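Local structure of cytidine deaminase (Burkholderia pseudomallei, 3DMO) at residues A13-A18 with A82-G87; K19-K24 with V45-N50. The protein probably deaminates cytidine and 2'-deoxycytidine to uridine and 2'-deoxyuridine with a zinc cofactor, salvaging pyrimidines for UMP synthesis. All blocks are in the same frame, centred on the assembly; numbering follows the deposited sequence.

Contact 1 (A13-A18 with A82-G87); sequences ALIEAA and AIAVVG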
# COMPACT_ATOMS: atom_id res chain seq x y z
N ALA A 13 15.03 2.79 27.62
CA ALA A 13 16.07 2.38 26.69
C ALA A 13 15.51 2.14 25.28
O ALA A 13 16.14 2.52 24.29
CB ALA A 13 16.76 1.13 27.18
N LEU A 14 14.33 1.53 25.20
CA LEU A 14 13.68 1.25 23.90
C LEU A 14 13.25 2.56 23.22
O LEU A 14 13.37 2.70 22.00
CB LEU A 14 12.46 0.34 24.08
CG LEU A 14 12.27 -0.95 23.26
CD1 LEU A 14 10.81 -1.17 22.91
CD2 LEU A 14 13.15 -1.08 22.01
N ILE A 15 12.77 3.51 24.01
CA ILE A 15 12.40 4.83 23.48
C ILE A 15 13.62 5.57 22.94
O ILE A 15 13.57 6.17 21.87
CB ILE A 15 11.66 5.68 24.55
CG1 ILE A 15 10.22 5.18 24.72
CG2 ILE A 15 11.68 7.17 24.17
CD1 ILE A 15 9.55 5.61 26.04
N GLU A 16 14.73 5.50 23.68
CA GLU A 16 15.98 6.12 23.22
C GLU A 16 16.46 5.53 21.89
O GLU A 16 16.98 6.25 21.04
CB GLU A 16 17.08 6.04 24.29
CG GLU A 16 16.90 7.03 25.46
CD GLU A 16 16.68 8.48 25.00
OE1 GLU A 16 17.53 9.02 24.25
OE2 GLU A 16 15.65 9.09 25.40
N ALA A 17 16.27 4.23 21.71
CA ALA A 17 16.60 3.57 20.44
C ALA A 17 15.66 4.01 19.30
O ALA A 17 16.10 4.21 18.17
CB ALA A 17 16.61 2.05 20.61
N ALA A 18 14.38 4.18 19.62
CA ALA A 18 13.40 4.66 18.64
C ALA A 18 13.72 6.09 18.18
O ALA A 18 13.58 6.41 17.00
CB ALA A 18 11.99 4.58 19.21
N ALA A 82 8.64 -6.29 22.28
CA ALA A 82 8.13 -4.92 22.36
C ALA A 82 8.57 -4.08 21.17
O ALA A 82 9.63 -4.34 20.57
CB ALA A 82 8.61 -4.24 23.66
N ILE A 83 7.77 -3.07 20.86
CA ILE A 83 8.13 -2.04 19.89
C ILE A 83 7.85 -0.66 20.48
O ILE A 83 6.82 -0.45 21.11
CB ILE A 83 7.38 -2.26 18.53
CG1 ILE A 83 7.96 -1.35 17.43
CG2 ILE A 83 5.87 -2.13 18.69
CD1 ILE A 83 7.43 -1.68 16.03
N ALA A 84 8.82 0.26 20.35
CA ALA A 84 8.62 1.68 20.70
C ALA A 84 8.49 2.49 19.43
O ALA A 84 9.19 2.23 18.45
CB ALA A 84 9.80 2.20 21.54
N VAL A 85 7.58 3.47 19.42
CA VAL A 85 7.37 4.34 18.26
C VAL A 85 7.38 5.80 18.75
O VAL A 85 6.78 6.12 19.78
CB VAL A 85 6.01 4.04 17.54
CG1 VAL A 85 5.96 4.70 16.14
CG2 VAL A 85 5.78 2.54 17.44
N VAL A 86 8.06 6.68 18.00
CA VAL A 86 8.20 8.09 18.41
C VAL A 86 8.07 9.04 17.21
O VAL A 86 8.59 8.77 16.13
CB VAL A 86 9.54 8.34 19.19
CG1 VAL A 86 10.78 8.02 18.34
CG2 VAL A 86 9.60 9.77 19.71
N GLY A 87 7.35 10.15 17.41
CA GLY A 87 7.31 11.23 16.44
C GLY A 87 7.10 12.56 17.15
O GLY A 87 6.90 12.60 18.36
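Ile15 and Ala84 bring the two backbones nearest, their CA atoms 5.7 Å apart, where helix segment 13-18 passes across strand segment 82-87. The axes of the segments come within 7.3 Å and cross at -51°, so the helix lies diagonally over the strand. This is the helix-on-sheet layer of the cytidine deaminase fold: helix 11-22 rests on the middle strand of a mixed sheet with strand order 2-1-3-4-5. Ala82, Ala84 and Val86 turn their side chains to the helix, while Ile83 and Val85 point from the other face, where Ile83 lies close to Glu63, the predicted proton donor.

The small methyl of Ala84 is the hub. Its CB sits 3.6 Å from Leu14 O, so it meets the helix backbone itself as well as the side chains around it. Leu14 reaches down to the strand with one branch, CD1, which comes 3.5 Å from Ala84 N and also touches the methyl of Ala82. Both its torsions lie off the staggered positions (chi1 -128°), an unusual shape that carries CD1 to the strand. Ile15 meets Ala84 more distantly through CG1 and leans toward Val114 and Thr116 on the neighbouring strand 112-116, whereas Leu14 also packs on Ala37 of strand 34-40 at the other flank.

One turn further along the helix, Ala18 comes down between Ala84 and Val86. Its CB is 4.0 Å from Ala84 CB, coming against the side of that methyl. No hydrogen bond links helix and strand, since their backbones bond within the helix and the sheet. In Val86, CG1 stands between the backbone N and the carbonyl carbon (chi1 61°), which places this branch 3.7 Å from Ala18 CB and 3.5 Å from Ala18 O.

Contact 2 (K19-K24 with V45-N50); sequences KAAREK and VFHGCN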
# COMPACT_ATOMS: atom_id res chain seq x y z
N LYS A 19 14.17 6.93 19.10
CA LYS A 19 14.58 8.30 18.76
C LYS A 19 15.85 8.30 17.89
O LYS A 19 15.97 9.12 16.98
CB LYS A 19 14.78 9.14 20.02
CG LYS A 19 13.51 9.41 20.79
CD LYS A 19 13.77 10.25 22.05
CE LYS A 19 12.44 10.65 22.67
NZ LYS A 19 12.60 11.49 23.89
N ALA A 20 16.79 7.40 18.17
CA ALA A 20 17.97 7.26 17.34
C ALA A 20 17.61 6.78 15.93
O ALA A 20 18.18 7.26 14.95
CB ALA A 20 19.01 6.32 17.99
N ALA A 21 16.65 5.85 15.84
CA ALA A 21 16.10 5.36 14.57
C ALA A 21 15.48 6.50 13.75
O ALA A 21 15.75 6.64 12.56
CB ALA A 21 15.06 4.28 14.83
N ARG A 22 14.68 7.32 14.43
CA ARG A 22 13.98 8.46 13.83
C ARG A 22 14.92 9.40 13.09
O ARG A 22 14.56 9.93 12.05
CB ARG A 22 13.19 9.22 14.91
CG ARG A 22 12.47 10.47 14.40
CD ARG A 22 11.57 11.08 15.48
NE ARG A 22 11.08 12.39 15.07
CZ ARG A 22 11.73 13.54 15.25
NH1 ARG A 22 12.91 13.56 15.86
NH2 ARG A 22 11.20 14.68 14.83
N GLU A 23 16.13 9.57 13.61
CA GLU A 23 17.11 10.48 13.00
C GLU A 23 17.51 10.08 11.57
O GLU A 23 17.96 10.92 10.79
CB GLU A 23 18.37 10.59 13.88
CG GLU A 23 18.14 11.33 15.19
CD GLU A 23 17.69 12.77 14.98
OE1 GLU A 23 16.53 13.09 15.32
OE2 GLU A 23 18.49 13.57 14.45
N LYS A 24 17.31 8.81 11.24
CA LYS A 24 17.69 8.27 9.94
C LYS A 24 16.55 8.26 8.91
O LYS A 24 16.74 7.80 7.79
CB LYS A 24 18.28 6.87 10.12
CG LYS A 24 19.60 6.90 10.92
CD LYS A 24 20.18 5.53 11.20
CE LYS A 24 19.53 4.87 12.44
NZ LYS A 24 19.90 3.41 12.55
N VAL A 45 17.79 -5.66 18.95
CA VAL A 45 17.03 -4.45 18.66
C VAL A 45 17.13 -4.10 17.18
O VAL A 45 18.22 -4.13 16.60
CB VAL A 45 17.49 -3.27 19.56
CG1 VAL A 45 16.78 -1.97 19.17
CG2 VAL A 45 17.21 -3.60 21.01
N PHE A 46 15.99 -3.80 16.57
CA PHE A 46 15.94 -3.36 15.18
C PHE A 46 15.35 -1.95 15.09
O PHE A 46 14.28 -1.69 15.65
CB PHE A 46 15.11 -4.33 14.34
CG PHE A 46 15.79 -5.66 14.12
CD1 PHE A 46 16.58 -5.87 13.00
CD2 PHE A 46 15.66 -6.68 15.06
CE1 PHE A 46 17.23 -7.09 12.80
CE2 PHE A 46 16.30 -7.89 14.87
CZ PHE A 46 17.08 -8.09 13.73
N HIS A 47 16.07 -1.07 14.40
CA HIS A 47 15.61 0.29 14.12
C HIS A 47 14.70 0.29 12.90
O HIS A 47 14.92 -0.45 11.94
CB HIS A 47 16.79 1.20 13.79
CG HIS A 47 17.58 1.65 14.98
ND1 HIS A 47 17.28 1.25 16.27
CD2 HIS A 47 18.67 2.44 15.08
CE1 HIS A 47 18.15 1.79 17.11
NE2 HIS A 47 19.01 2.51 16.41
N GLY A 48 13.69 1.16 12.93
CA GLY A 48 12.89 1.44 11.76
C GLY A 48 12.66 2.94 11.67
O GLY A 48 12.62 3.64 12.69
N CYS A 49 12.52 3.43 10.45
CA CYS A 49 12.16 4.82 10.22
C CYS A 49 11.24 4.87 9.01
O CYS A 49 11.19 3.90 8.22
CB CYS A 49 13.42 5.67 10.00
SG CYS A 49 14.42 5.14 8.60
N ASN A 50 10.50 5.96 8.86
CA ASN A 50 9.70 6.11 7.66
C ASN A 50 10.59 6.37 6.44
O ASN A 50 11.68 6.95 6.56
CB ASN A 50 8.56 7.14 7.81
CG ASN A 50 9.03 8.51 8.28
OD1 ASN A 50 9.98 8.62 9.06
ND2 ASN A 50 8.34 9.55 7.83
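His47 and Ala21 make the heart of this contact, their CA atoms 5.1 Å apart where the C-terminal part of helix 11-22 meets strand 45-49, an outermost strand of the sheet within the chain. The methyl of Ala21 sits over one face of the imidazole in a CH-pi contact, its CB 4.0 Å from the ring centroid and 28° off the normal. That approach is displaced toward CG, the ring atom nearest the methyl. Ala21 CB also lies 3.3 Å from Gly48 O, so the one methyl touches both the ring and the strand backbone.

Lys24 reaches the same ring by a different route. Its chain bends at CG-CD (chi3 -83°) and crosses the histidine at about a right angle, bringing NZ into the plane of the ring at the edge, 3.0 Å from His47 CD2, a tight, non-bonded approach to a ring carbon. The ammonium is held from beyond the chain: it hydrogen-bonds to Ala72 O of a second subunit, and Lys24 O accepts a bond from Arg76 of that subunit.

Cys49, on the same side of the strand as His47, packs against Ala21 and the loop residue Lys24. Its CB is 3.6 Å from Ala21 O and its SG 3.6 Å from Lys24 O. The next residue, Asn50, belongs to the predicted substrate site, its amide tied to Phe32 O and Val34 N.

With no hydrogen bond between the two segments, the helix and the loop after it are joined to the strand by packing, and the lysine beside the imidazole would probably disfavour protonation of His47.

Overall arrangement
Helix 11-22 supplies one side of both contacts, with contact 2 nested inside the chain loop that contact 1 closes. Contact 1 is core: every touching residue is buried, the side chains are all aliphatic, and the strand lies mid-sheet. Contact 2 sits at the sheet's margin and is only partly buried, mixing a methyl with an imidazole, a thiol and a lysine, and it alone borders another subunit. Their centres are 8 Å apart and they meet directly: Ala17 O lies 3.3 Å from His47 CE1, and Val86 CG1 3.6 Å from Lys19 N. Thus one helix spans from the sheet's interior to its subunit-facing margin.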